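Local coordinates for protein fatty acid amide hydrolase (Candida albicans, PDB 6KVR) that probably hydrolyses monocarboxylic acid amides, releasing the carboxylate and ammonium, as a serine hydrolase of the amidase signature family, at residues A[132-136]-A[191-197]; A[171-175]-A[407-413]; A[349-354]-A[519-524]. All coordinates share one frame; numbering follows the deposited sequence.

Interaction 1: residues A[132-136]-A[191-197]; sequences QAEER and EKLGAVF
Arg136 reaches from helix 126-143 to the turn that ends helix 185-192 and holds two successive carbonyls there. Its NE donates to Gly194 O at 2.8 Å, with an almost straight bond of 178°. The oxygen lies in the guanidinium plane, but NE approaches from above the plane of that carbonyl. NH2 donates to Ala195 O at 2.9 Å. This second bond is more bent, at 130°, and Ala195 O is tilted out of the guanidinium plane. A bend at chi2 (-60°) swings the guanidinium to the two carbonyls. Nearer the backbone, Arg136 CG meets Val196 CG2 at 4.1 Å, and the two side chains run antiparallel alongside each other.

One turn earlier, Gln132 points at the extended backbone. Its OE1 accepts from Phe197 N at 3.1 Å, with the donor above the amide plane. Its NE2 stands 2.8 Å from Phe197 O. The methylene CB of Gln132 packs on Val196 CG1 at 4.1 Å. Val196 thus meets both long side chains, one with each methyl, and Phe104 of helix 100-118 touches it too.

Gly194 has positive phi and a bond from its N back to Glu191 O. The arrangement is a Schellman motif at a helix C-terminus; the two carbonyls just beyond it, of Gly194 and Ala195, accept from an arginine of a neighbouring helix.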
ATOM      1  N   GLN A 132     -20.628 -15.018 -26.993  1.00 39.57           N
ATOM      2  CA  GLN A 132     -20.563 -15.022 -25.532  1.00 36.46           C
ATOM      3  C   GLN A 132     -21.954 -14.993 -24.915  1.00 35.55           C
ATOM      4  O   GLN A 132     -22.228 -15.701 -23.940  1.00 37.22           O
ATOM      5  CB  GLN A 132     -19.776 -13.821 -25.019  1.00 37.63           C
ATOM      6  CG  GLN A 132     -18.339 -13.750 -25.407  1.00 41.88           C
ATOM      7  CD  GLN A 132     -17.729 -12.443 -24.942  1.00 41.29           C
ATOM      8  OE1 GLN A 132     -17.781 -12.118 -23.750  1.00 35.96           O
ATOM      9  NE2 GLN A 132     -17.172 -11.671 -25.884  1.00 39.54           N
ATOM     10  N   ALA A 133     -22.831 -14.128 -25.430  1.00 33.01           N
ATOM     11  CA  ALA A 133     -24.183 -14.062 -24.888  1.00 34.69           C
ATOM     12  C   ALA A 133     -24.916 -15.376 -25.091  1.00 32.83           C
ATOM     13  O   ALA A 133     -25.721 -15.776 -24.243  1.00 36.97           O
ATOM     14  CB  ALA A 133     -24.969 -12.914 -25.525  1.00 35.13           C
ATOM     15  N   GLU A 134     -24.639 -16.069 -26.195  1.00 35.07           N
ATOM     16  CA  GLU A 134     -25.267 -17.366 -26.430  1.00 38.84           C
ATOM     17  C   GLU A 134     -24.828 -18.385 -25.383  1.00 37.65           C
ATOM     18  O   GLU A 134     -25.663 -19.092 -24.802  1.00 35.17           O
ATOM     19  CB  GLU A 134     -24.944 -17.847 -27.844  1.00 34.92           C
ATOM     20  CG  GLU A 134     -26.059 -17.512 -28.836  1.00 38.22           C
ATOM     21  CD  GLU A 134     -25.553 -17.170 -30.214  1.00 43.22           C
ATOM     22  OE1 GLU A 134     -24.377 -17.487 -30.542  1.00 45.08           O
ATOM     23  OE2 GLU A 134     -26.334 -16.561 -30.971  1.00 52.31           O
ATOM     24  N   GLU A 135     -23.515 -18.463 -25.122  1.00 38.43           N
ATOM     25  CA  GLU A 135     -23.016 -19.340 -24.067  1.00 40.08           C
ATOM     26  C   GLU A 135     -23.718 -19.061 -22.750  1.00 34.91           C
ATOM     27  O   GLU A 135     -24.092 -19.991 -22.031  1.00 35.24           O
ATOM     28  CB  GLU A 135     -21.505 -19.173 -23.896  1.00 39.74           C
ATOM     29  CG  GLU A 135     -20.721 -19.127 -25.176  1.00 45.80           C
ATOM     30  CD  GLU A 135     -19.214 -19.054 -24.941  1.00 59.81           C
ATOM     31  OE1 GLU A 135     -18.724 -19.687 -23.982  1.00 67.84           O
ATOM     32  OE2 GLU A 135     -18.524 -18.334 -25.702  1.00 56.88           O
ATOM     33  N   ARG A 136     -23.915 -17.783 -22.426  1.00 35.99           N
ATOM     34  CA  ARG A 136     -24.610 -17.433 -21.194  1.00 38.66           C
ATOM     35  C   ARG A 136     -25.987 -18.077 -21.149  1.00 38.76           C
ATOM     36  O   ARG A 136     -26.384 -18.660 -20.132  1.00 39.09           O
ATOM     37  CB  ARG A 136     -24.736 -15.916 -21.069  1.00 41.06           C
ATOM     38  CG  ARG A 136     -23.415 -15.203 -20.942  1.00 39.93           C
ATOM     39  CD  ARG A 136     -22.672 -15.688 -19.712  1.00 36.58           C
ATOM     40  NE  ARG A 136     -21.432 -14.949 -19.537  1.00 38.14           N
ATOM     41  CZ  ARG A 136     -20.268 -15.321 -20.041  1.00 40.06           C
ATOM     42  NH1 ARG A 136     -20.150 -16.434 -20.755  1.00 39.94           N
ATOM     43  NH2 ARG A 136     -19.195 -14.564 -19.813  1.00 33.02           N
ATOM     44  N   GLU A 191     -15.250 -11.573 -16.639  1.00 27.63           N
ATOM     45  CA  GLU A 191     -15.742 -12.713 -17.407  1.00 31.14           C
ATOM     46  C   GLU A 191     -16.193 -13.848 -16.493  1.00 31.65           C
ATOM     47  O   GLU A 191     -17.277 -14.408 -16.675  1.00 30.83           O
ATOM     48  CB  GLU A 191     -14.663 -13.205 -18.368  1.00 32.61           C
ATOM     49  CG  GLU A 191     -15.126 -14.316 -19.277  1.00 32.50           C
ATOM     50  CD  GLU A 191     -13.991 -14.901 -20.106  1.00 47.00           C
ATOM     51  OE1 GLU A 191     -14.282 -15.546 -21.145  1.00 54.26           O
ATOM     52  OE2 GLU A 191     -12.816 -14.746 -19.721  1.00 49.81           O
ATOM     53  N   LYS A 192     -15.367 -14.218 -15.509  1.00 30.17           N
ATOM     54  CA  LYS A 192     -15.769 -15.283 -14.586  1.00 33.50           C
ATOM     55  C   LYS A 192     -17.076 -14.945 -13.869  1.00 31.39           C
ATOM     56  O   LYS A 192     -17.896 -15.831 -13.611  1.00 34.29           O
ATOM     57  CB  LYS A 192     -14.652 -15.564 -13.574  1.00 31.18           C
ATOM     58  CG  LYS A 192     -13.364 -16.104 -14.216  1.00 35.83           C
ATOM     59  CD  LYS A 192     -12.264 -16.401 -13.190  1.00 39.80           C
ATOM     60  CE  LYS A 192     -10.977 -16.867 -13.878  1.00 43.41           C
ATOM     61  NZ  LYS A 192      -9.795 -16.861 -12.947  1.00 45.89           N
ATOM     62  N   LEU A 193     -17.302 -13.669 -13.556  1.00 29.07           N
ATOM     63  CA  LEU A 193     -18.557 -13.244 -12.949  1.00 27.89           C
ATOM     64  C   LEU A 193     -19.730 -13.242 -13.937  1.00 32.45           C
ATOM     65  O   LEU A 193     -20.883 -13.059 -13.512  1.00 30.18           O
ATOM     66  CB  LEU A 193     -18.385 -11.853 -12.335  1.00 31.42           C
ATOM     67  CG  LEU A 193     -17.415 -11.752 -11.145  1.00 32.12           C
ATOM     68  CD1 LEU A 193     -17.120 -10.294 -10.802  1.00 26.80           C
ATOM     69  CD2 LEU A 193     -17.981 -12.465  -9.926  1.00 29.62           C
ATOM     70  N   GLY A 194     -19.471 -13.423 -15.231  1.00 29.25           N
ATOM     71  CA  GLY A 194     -20.523 -13.567 -16.213  1.00 31.68           C
ATOM     72  C   GLY A 194     -20.661 -12.446 -17.218  1.00 32.56           C
ATOM     73  O   GLY A 194     -21.567 -12.517 -18.060  1.00 30.70           O
ATOM     74  N   ALA A 195     -19.797 -11.431 -17.194  1.00 29.56           N
ATOM     75  CA  ALA A 195     -20.006 -10.277 -18.061  1.00 28.25           C
ATOM     76  C   ALA A 195     -19.794 -10.646 -19.528  1.00 29.14           C
ATOM     77  O   ALA A 195     -19.161 -11.647 -19.858  1.00 29.54           O
ATOM     78  CB  ALA A 195     -19.076  -9.134 -17.668  1.00 26.82           C
ATOM     79  N   VAL A 196     -20.337  -9.815 -20.417  1.00 24.68           N
ATOM     80  CA  VAL A 196     -20.247 -10.025 -21.859  1.00 26.64           C
ATOM     81  C   VAL A 196     -19.475  -8.857 -22.459  1.00 27.57           C
ATOM     82  O   VAL A 196     -19.780  -7.694 -22.163  1.00 27.43           O
ATOM     83  CB  VAL A 196     -21.641 -10.144 -22.511  1.00 31.26           C
ATOM     84  CG1 VAL A 196     -21.512 -10.293 -24.019  1.00 29.78           C
ATOM     85  CG2 VAL A 196     -22.439 -11.318 -21.912  1.00 28.53           C
ATOM     86  N   PHE A 197     -18.491  -9.162 -23.312  1.00 28.81           N
ATOM     87  CA  PHE A 197     -17.592  -8.164 -23.892  1.00 29.36           C
ATOM     88  C   PHE A 197     -17.788  -8.049 -25.396  1.00 28.12           C
ATOM     89  O   PHE A 197     -18.074  -9.037 -26.074  1.00 28.77           O
ATOM     90  CB  PHE A 197     -16.125  -8.510 -23.630  1.00 26.03           C
ATOM     91  CG  PHE A 197     -15.788  -8.676 -22.177  1.00 27.20           C
ATOM     92  CD1 PHE A 197     -16.246  -7.771 -21.229  1.00 29.62           C
ATOM     93  CD2 PHE A 197     -14.985  -9.729 -21.759  1.00 26.11           C
ATOM     94  CE1 PHE A 197     -15.901  -7.916 -19.875  1.00 25.48           C
ATOM     95  CE2 PHE A 197     -14.635  -9.877 -20.414  1.00 28.59           C
ATOM     96  CZ  PHE A 197     -15.095  -8.980 -19.482  1.00 25.99           C
TER

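Interaction 2: residues A[171-175]-A[407-413]; sequences GYVSK and LLSGSNE
Tyr172 and Leu407 make the tight apolar part of this contact. Leu407 CB lies over one face of the tyrosine ring, 3.8 Å from its centroid, in a CH-pi contact shifted toward the rim. Leu407 CD1 reaches the far end of the ring, near CZ. Leu408 CD2 comes instead to the ring edge, 4.1 Å from Tyr172 CD1. The phenol OH bonds to Gln404, one turn back on helix 402-409. Tyr172 also lies close to Leu207, a predicted substrate-binding residue.

Beside this packing lies a group of polar contacts, with Glu413 and Ser411 buried. Ser174 OG donates to Leu407 O at 2.8 Å, in the carbonyl plane and on a lone pair. Its chi1 of 72° turns OG to this oxygen. Glu413 OE2 accepts from Val173 N at 2.9 Å in a nearly straight bond, though the N-H comes from above the carboxylate plane. Gln205 and Asn215 bind the other oxygen, OE1. One water is enclosed between the segments. It accepts from Ser174 N at 3.0 Å and lies within bonding distance of Leu407 O, Ser411 OG and Glu413 OE2. A second water joins Gly171 O to Glu413 OE1. Ser411 OG also accepts from Glu413 N, an ST turn that ties the serine to the glutamate's own backbone.

The solvent side is at Gly410 and Lys175, which add little area. Gly410 is exposed and only brushes Ser174 CB. Lys175 is partly exposed, and a bend at chi2 (-84°) lays its CE on Leu407 CD2 at 3.6 Å.

The contact sets the loop between strand 155-158 and helix 185-192 against the end of helix 402-409. Helix 20-40 borders it through Trp27 and Tyr23.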
ATOM      1  N   GLY A 171      -2.661   3.177 -26.529  1.00 26.44           N
ATOM      2  CA  GLY A 171      -2.447   4.426 -27.226  1.00 26.12           C
ATOM      3  C   GLY A 171      -1.074   4.614 -27.852  1.00 27.33           C
ATOM      4  O   GLY A 171      -0.844   5.651 -28.492  1.00 27.73           O
ATOM      5  N   TYR A 172      -0.155   3.657 -27.697  1.00 25.72           N
ATOM      6  CA  TYR A 172       1.199   3.768 -28.239  1.00 25.69           C
ATOM      7  C   TYR A 172       1.270   2.989 -29.546  1.00 25.58           C
ATOM      8  O   TYR A 172       0.974   1.788 -29.571  1.00 25.48           O
ATOM      9  CB  TYR A 172       2.244   3.236 -27.257  1.00 25.73           C
ATOM     10  CG  TYR A 172       2.301   3.966 -25.930  1.00 27.69           C
ATOM     11  CD1 TYR A 172       2.960   5.188 -25.811  1.00 24.99           C
ATOM     12  CD2 TYR A 172       1.701   3.434 -24.796  1.00 24.97           C
ATOM     13  CE1 TYR A 172       3.028   5.858 -24.594  1.00 22.64           C
ATOM     14  CE2 TYR A 172       1.749   4.099 -23.584  1.00 28.16           C
ATOM     15  CZ  TYR A 172       2.412   5.311 -23.491  1.00 26.96           C
ATOM     16  OH  TYR A 172       2.471   5.965 -22.285  1.00 26.46           O
ATOM     17  N   VAL A 173       1.644   3.665 -30.634  1.00 24.76           N
ATOM     18  CA  VAL A 173       1.690   2.966 -31.919  1.00 23.92           C
ATOM     19  C   VAL A 173       2.743   1.866 -31.879  1.00 26.30           C
ATOM     20  O   VAL A 173       2.535   0.768 -32.414  1.00 23.13           O
ATOM     21  CB  VAL A 173       1.928   3.958 -33.073  1.00 29.75           C
ATOM     22  CG1 VAL A 173       2.375   3.215 -34.338  1.00 22.03           C
ATOM     23  CG2 VAL A 173       0.639   4.746 -33.330  1.00 27.25           C
ATOM     24  N   SER A 174       3.869   2.125 -31.196  1.00 22.90           N
ATOM     25  CA  SER A 174       4.897   1.108 -31.039  1.00 27.80           C
ATOM     26  C   SER A 174       4.353  -0.199 -30.475  1.00 25.93           C
ATOM     27  O   SER A 174       4.934  -1.254 -30.729  1.00 28.01           O
ATOM     28  CB  SER A 174       6.022   1.639 -30.149  1.00 25.30           C
ATOM     29  OG  SER A 174       5.588   1.715 -28.800  1.00 30.73           O
ATOM     30  N   LYS A 175       3.234  -0.166 -29.751  1.00 25.87           N
ATOM     31  CA  LYS A 175       2.668  -1.366 -29.148  1.00 24.79           C
ATOM     32  C   LYS A 175       1.551  -1.985 -29.984  1.00 26.16           C
ATOM     33  O   LYS A 175       0.870  -2.904 -29.510  1.00 24.40           O
ATOM     34  CB  LYS A 175       2.150  -1.056 -27.739  1.00 24.28           C
ATOM     35  CG  LYS A 175       3.243  -0.709 -26.753  1.00 24.93           C
ATOM     36  CD  LYS A 175       3.823  -2.003 -26.206  1.00 32.53           C
ATOM     37  CE  LYS A 175       5.204  -1.856 -25.626  1.00 37.88           C
ATOM     38  NZ  LYS A 175       5.455  -3.046 -24.777  1.00 42.57           N
ATOM     39  N   LEU A 407       8.423   4.464 -25.105  1.00 26.74           N
ATOM     40  CA  LEU A 407       7.262   3.933 -25.821  1.00 26.70           C
ATOM     41  C   LEU A 407       6.895   4.793 -27.025  1.00 22.57           C
ATOM     42  O   LEU A 407       6.433   4.264 -28.032  1.00 25.54           O
ATOM     43  CB  LEU A 407       6.078   3.796 -24.871  1.00 26.24           C
ATOM     44  CG  LEU A 407       6.297   2.768 -23.749  1.00 30.37           C
ATOM     45  CD1 LEU A 407       5.487   3.145 -22.525  1.00 25.21           C
ATOM     46  CD2 LEU A 407       5.941   1.357 -24.223  1.00 25.90           C
ATOM     47  N   LEU A 408       7.112   6.105 -26.953  1.00 23.83           N
ATOM     48  CA  LEU A 408       6.756   6.985 -28.062  1.00 23.98           C
ATOM     49  C   LEU A 408       7.797   6.944 -29.178  1.00 28.35           C
ATOM     50  O   LEU A 408       7.437   6.879 -30.358  1.00 27.24           O
ATOM     51  CB  LEU A 408       6.569   8.420 -27.561  1.00 20.95           C
ATOM     52  CG  LEU A 408       5.267   8.757 -26.807  1.00 25.97           C
ATOM     53  CD1 LEU A 408       5.361  10.112 -26.090  1.00 25.14           C
ATOM     54  CD2 LEU A 408       4.022   8.696 -27.701  1.00 21.88           C
ATOM     55  N   SER A 409       9.089   6.976 -28.829  1.00 26.35           N
ATOM     56  CA  SER A 409      10.151   6.952 -29.835  1.00 29.62           C
ATOM     57  C   SER A 409      10.282   5.591 -30.520  1.00 33.76           C
ATOM     58  O   SER A 409      10.858   5.518 -31.616  1.00 30.83           O
ATOM     59  CB  SER A 409      11.494   7.350 -29.206  1.00 27.70           C
ATOM     60  OG  SER A 409      11.945   6.352 -28.287  1.00 24.63           O
ATOM     61  N   GLY A 410       9.758   4.518 -29.915  1.00 32.43           N
ATOM     62  CA  GLY A 410       9.779   3.219 -30.579  1.00 27.53           C
ATOM     63  C   GLY A 410       9.046   3.194 -31.909  1.00 31.07           C
ATOM     64  O   GLY A 410       9.319   2.325 -32.747  1.00 31.33           O
ATOM     65  N   SER A 411       8.090   4.102 -32.112  1.00 28.11           N
ATOM     66  CA  SER A 411       7.425   4.234 -33.395  1.00 28.01           C
ATOM     67  C   SER A 411       7.671   5.582 -34.054  1.00 29.83           C
ATOM     68  O   SER A 411       7.280   5.762 -35.212  1.00 25.90           O
ATOM     69  CB  SER A 411       5.913   4.031 -33.236  1.00 25.72           C
ATOM     70  OG  SER A 411       5.322   5.231 -32.750  1.00 27.30           O
ATOM     71  N   ASN A 412       8.260   6.541 -33.335  1.00 31.42           N
ATOM     72  CA  ASN A 412       8.478   7.895 -33.839  1.00 30.98           C
ATOM     73  C   ASN A 412       7.176   8.582 -34.262  1.00 28.29           C
ATOM     74  O   ASN A 412       7.195   9.502 -35.083  1.00 31.49           O
ATOM     75  CB  ASN A 412       9.490   7.871 -34.983  1.00 30.46           C
ATOM     76  CG  ASN A 412      10.898   7.669 -34.481  1.00 35.10           C
ATOM     77  OD1 ASN A 412      11.528   6.646 -34.742  1.00 42.45           O
ATOM     78  ND2 ASN A 412      11.383   8.625 -33.709  1.00 34.21           N
ATOM     79  N   GLU A 413       6.047   8.157 -33.686  1.00 25.16           N
ATOM     80  CA  GLU A 413       4.741   8.721 -34.017  1.00 22.53           C
ATOM     81  C   GLU A 413       4.680  10.201 -33.644  1.00 24.52           C
ATOM     82  O   GLU A 413       5.341  10.634 -32.695  1.00 27.45           O
ATOM     83  CB  GLU A 413       3.620   7.961 -33.290  1.00 28.45           C
ATOM     84  CG  GLU A 413       3.711   7.965 -31.742  1.00 22.51           C
ATOM     85  CD  GLU A 413       2.432   7.432 -31.056  1.00 29.58           C
ATOM     86  OE1 GLU A 413       1.341   8.035 -31.241  1.00 28.69           O
ATOM     87  OE2 GLU A 413       2.509   6.405 -30.331  1.00 25.99           O
TER
HETATM   88  O   HOH W   1      -1.528   7.623 -30.580  1.00 29.62           O
HETATM   89  O   HOH W   2       4.752   4.797 -30.141  1.00 20.54           O

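Interaction 3: residues A[349-354]-A[519-524]; sequences DDGLVR and YRSKLE
A single carboxylate oxygen, Asp349 OD1, takes both terminal nitrogens of Arg520. NH2 lies at 3.1 Å from OD1 and NH1 at 3.2 Å. The oxygen sits in the guanidinium plane, while the two flat groups stand 78° apart. NH1 uses the syn lone pair of OD1, and NH2 comes from above the carboxylate. The anti lone pair takes Gly351 N, closing an Asx turn. Three donors therefore grip this one atom.

The guanidinium also lies flat against the loop. Gly351 O is over its centre, 3.4 Å above the plane. NH1 makes a weak bond to Glu524 OE2, which extends the salt bridge into a network of three residues.

Glu524 links both segments. Its CG is anti to the backbone N (chi1 -168°), and the extended chain brings OE2 to Arg354 N at 2.7 Å. OE1 accepts from Arg520 N at 2.9 Å. The Glu524 CG packs against Val353 CG1 at 3.9 Å. A water connects Leu352 O to Ser521 OG, which caps the helix by accepting from Glu524 N.

Helix 522-529 begins here and meets the loop that leads from strand 343-346 to helix 357-372. Asn528 of the first helix binds Arg354 NE, and Tyr517 adds a cation-pi contact to Arg354. Helix 385-397 packs on Leu352 and Leu523 through Tyr389.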
ATOM      1  N   ASP A 349     -13.691  26.616  -4.446  1.00 31.81           N
ATOM      2  CA  ASP A 349     -12.549  27.102  -5.210  1.00 33.28           C
ATOM      3  C   ASP A 349     -11.316  26.472  -4.579  1.00 32.54           C
ATOM      4  O   ASP A 349     -11.080  26.647  -3.378  1.00 33.62           O
ATOM      5  CB  ASP A 349     -12.499  28.642  -5.179  1.00 31.20           C
ATOM      6  CG  ASP A 349     -11.377  29.240  -6.041  1.00 37.41           C
ATOM      7  OD1 ASP A 349     -10.175  28.942  -5.837  1.00 33.98           O
ATOM      8  OD2 ASP A 349     -11.712  30.031  -6.948  1.00 42.46           O
ATOM      9  N   ASP A 350     -10.541  25.711  -5.353  1.00 28.31           N
ATOM     10  CA  ASP A 350      -9.402  25.017  -4.768  1.00 30.62           C
ATOM     11  C   ASP A 350      -8.219  25.938  -4.494  1.00 35.17           C
ATOM     12  O   ASP A 350      -7.163  25.447  -4.090  1.00 31.00           O
ATOM     13  CB  ASP A 350      -8.972  23.848  -5.659  1.00 30.27           C
ATOM     14  CG  ASP A 350      -8.290  24.293  -6.949  1.00 30.53           C
ATOM     15  OD1 ASP A 350      -8.468  25.456  -7.382  1.00 28.03           O
ATOM     16  OD2 ASP A 350      -7.576  23.453  -7.534  1.00 29.20           O
ATOM     17  N   GLY A 351      -8.372  27.250  -4.683  1.00 29.90           N
ATOM     18  CA  GLY A 351      -7.292  28.178  -4.442  1.00 28.08           C
ATOM     19  C   GLY A 351      -6.315  28.313  -5.590  1.00 31.15           C
ATOM     20  O   GLY A 351      -5.387  29.126  -5.499  1.00 32.91           O
ATOM     21  N   LEU A 352      -6.487  27.543  -6.664  1.00 27.96           N
ATOM     22  CA  LEU A 352      -5.617  27.596  -7.832  1.00 28.19           C
ATOM     23  C   LEU A 352      -6.313  28.152  -9.064  1.00 27.25           C
ATOM     24  O   LEU A 352      -5.815  29.102  -9.674  1.00 27.89           O
ATOM     25  CB  LEU A 352      -5.062  26.196  -8.145  1.00 24.74           C
ATOM     26  CG  LEU A 352      -4.407  25.535  -6.936  1.00 30.31           C
ATOM     27  CD1 LEU A 352      -3.851  24.181  -7.296  1.00 29.93           C
ATOM     28  CD2 LEU A 352      -3.312  26.439  -6.369  1.00 28.58           C
ATOM     29  N   VAL A 353      -7.448  27.575  -9.458  1.00 25.66           N
ATOM     30  CA  VAL A 353      -8.136  27.956 -10.683  1.00 24.83           C
ATOM     31  C   VAL A 353      -9.619  28.135 -10.374  1.00 26.80           C
ATOM     32  O   VAL A 353     -10.309  27.172 -10.010  1.00 24.61           O
ATOM     33  CB  VAL A 353      -7.927  26.927 -11.813  1.00 26.62           C
ATOM     34  CG1 VAL A 353      -8.652  27.371 -13.086  1.00 17.69           C
ATOM     35  CG2 VAL A 353      -6.425  26.719 -12.102  1.00 24.50           C
ATOM     36  N   ARG A 354     -10.107  29.360 -10.556  1.00 28.57           N
ATOM     37  CA  ARG A 354     -11.517  29.679 -10.398  1.00 27.74           C
ATOM     38  C   ARG A 354     -12.366  28.860 -11.366  1.00 28.80           C
ATOM     39  O   ARG A 354     -11.969  28.613 -12.509  1.00 24.37           O
ATOM     40  CB  ARG A 354     -11.708  31.183 -10.631  1.00 30.16           C
ATOM     41  CG  ARG A 354     -13.150  31.675 -10.700  1.00 31.50           C
ATOM     42  CD  ARG A 354     -13.213  33.154 -11.073  1.00 29.63           C
ATOM     43  NE  ARG A 354     -12.639  33.427 -12.387  1.00 33.10           N
ATOM     44  CZ  ARG A 354     -12.798  34.568 -13.049  1.00 37.12           C
ATOM     45  NH1 ARG A 354     -13.535  35.554 -12.556  1.00 34.15           N
ATOM     46  NH2 ARG A 354     -12.208  34.724 -14.233  1.00 27.56           N
ATOM     47  N   TYR A 519      -6.069  37.372 -11.930  1.00 37.88           N
ATOM     48  CA  TYR A 519      -5.631  35.990 -12.076  1.00 35.41           C
ATOM     49  C   TYR A 519      -4.419  35.719 -11.196  1.00 36.10           C
ATOM     50  O   TYR A 519      -3.536  36.567 -11.043  1.00 39.19           O
ATOM     51  CB  TYR A 519      -5.305  35.688 -13.538  1.00 30.92           C
ATOM     52  CG  TYR A 519      -6.521  35.611 -14.416  1.00 35.41           C
ATOM     53  CD1 TYR A 519      -7.509  34.674 -14.169  1.00 29.82           C
ATOM     54  CD2 TYR A 519      -6.695  36.487 -15.489  1.00 33.31           C
ATOM     55  CE1 TYR A 519      -8.648  34.609 -14.954  1.00 34.12           C
ATOM     56  CE2 TYR A 519      -7.831  36.421 -16.289  1.00 36.41           C
ATOM     57  CZ  TYR A 519      -8.804  35.476 -16.012  1.00 33.02           C
ATOM     58  OH  TYR A 519      -9.940  35.393 -16.795  1.00 36.42           O
ATOM     59  N   ARG A 520      -4.378  34.524 -10.609  1.00 35.93           N
ATOM     60  CA  ARG A 520      -3.242  34.126  -9.779  1.00 31.93           C
ATOM     61  C   ARG A 520      -2.099  33.491 -10.562  1.00 28.26           C
ATOM     62  O   ARG A 520      -1.001  33.356 -10.015  1.00 32.05           O
ATOM     63  CB  ARG A 520      -3.687  33.128  -8.715  1.00 29.26           C
ATOM     64  CG  ARG A 520      -4.938  33.494  -7.985  1.00 33.45           C
ATOM     65  CD  ARG A 520      -5.820  32.259  -7.956  1.00 35.82           C
ATOM     66  NE  ARG A 520      -6.710  32.250  -6.815  1.00 34.66           N
ATOM     67  CZ  ARG A 520      -7.717  31.406  -6.651  1.00 36.02           C
ATOM     68  NH1 ARG A 520      -8.057  30.541  -7.595  1.00 32.22           N
ATOM     69  NH2 ARG A 520      -8.397  31.431  -5.507  1.00 39.74           N
ATOM     70  N   SER A 521      -2.323  33.080 -11.808  1.00 31.46           N
ATOM     71  CA  SER A 521      -1.297  32.364 -12.560  1.00 30.07           C
ATOM     72  C   SER A 521      -1.628  32.422 -14.049  1.00 26.83           C
ATOM     73  O   SER A 521      -2.747  32.759 -14.451  1.00 26.95           O
ATOM     74  CB  SER A 521      -1.189  30.906 -12.082  1.00 26.81           C
ATOM     75  OG  SER A 521      -2.358  30.177 -12.454  1.00 28.10           O
ATOM     76  N   LYS A 522      -0.638  32.081 -14.874  1.00 24.56           N
ATOM     77  CA  LYS A 522      -0.913  31.989 -16.302  1.00 26.82           C
ATOM     78  C   LYS A 522      -1.891  30.852 -16.587  1.00 31.52           C
ATOM     79  O   LYS A 522      -2.766  30.979 -17.457  1.00 30.82           O
ATOM     80  CB  LYS A 522       0.382  31.783 -17.090  1.00 34.85           C
ATOM     81  CG  LYS A 522       1.298  33.005 -17.217  1.00 31.16           C
ATOM     82  CD  LYS A 522       2.363  32.732 -18.272  1.00 42.14           C
ATOM     83  CE  LYS A 522       3.407  33.840 -18.374  1.00 49.58           C
ATOM     84  NZ  LYS A 522       4.628  33.534 -17.574  1.00 59.02           N
ATOM     85  N   LEU A 523      -1.758  29.733 -15.857  1.00 30.27           N
ATOM     86  CA  LEU A 523      -2.649  28.596 -16.065  1.00 27.64           C
ATOM     87  C   LEU A 523      -4.102  28.967 -15.786  1.00 23.25           C
ATOM     88  O   LEU A 523      -5.000  28.597 -16.552  1.00 22.79           O
ATOM     89  CB  LEU A 523      -2.214  27.423 -15.189  1.00 25.54           C
ATOM     90  CG  LEU A 523      -3.006  26.102 -15.264  1.00 31.56           C
ATOM     91  CD1 LEU A 523      -3.062  25.561 -16.682  1.00 23.17           C
ATOM     92  CD2 LEU A 523      -2.416  25.035 -14.318  1.00 27.60           C
ATOM     93  N   GLU A 524      -4.355  29.700 -14.697  1.00 25.48           N
ATOM     94  CA  GLU A 524      -5.725  30.105 -14.409  1.00 27.36           C
ATOM     95  C   GLU A 524      -6.281  30.959 -15.532  1.00 23.10           C
ATOM     96  O   GLU A 524      -7.450  30.813 -15.906  1.00 26.27           O
ATOM     97  CB  GLU A 524      -5.820  30.860 -13.077  1.00 27.38           C
ATOM     98  CG  GLU A 524      -7.279  31.029 -12.622  1.00 26.47           C
ATOM     99  CD  GLU A 524      -7.415  31.742 -11.285  1.00 32.48           C
ATOM    100  OE1 GLU A 524      -6.516  32.536 -10.950  1.00 33.18           O
ATOM    101  OE2 GLU A 524      -8.413  31.508 -10.571  1.00 30.48           O
TER
HETATM  102  O   HOH W   3      -3.094  29.141 -10.014  1.00 30.50           O

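From the N terminus, interaction 1 opens on helix 126-143. Before it closes, interaction 2 opens in the loop at 171-175, so the two cross. Interaction 1 then closes at 191-197, after a 54-residue connection that includes strand 155-158, and ties helix 126-143 to the end of helix 185-192. Interaction 3 opens at 349-354, before interaction 2 closes at 407-413, so these also cross. Interaction 3 closes last, at 519-524. Interactions 1 and 3 follow in series and lie on opposite sides of the chain's centre, with centres about 47 Å apart. Interaction 2 ties the loop after strand 155-158 to helix 402-409; interaction 3 ties the loop after strand 343-346 to helix 522-529.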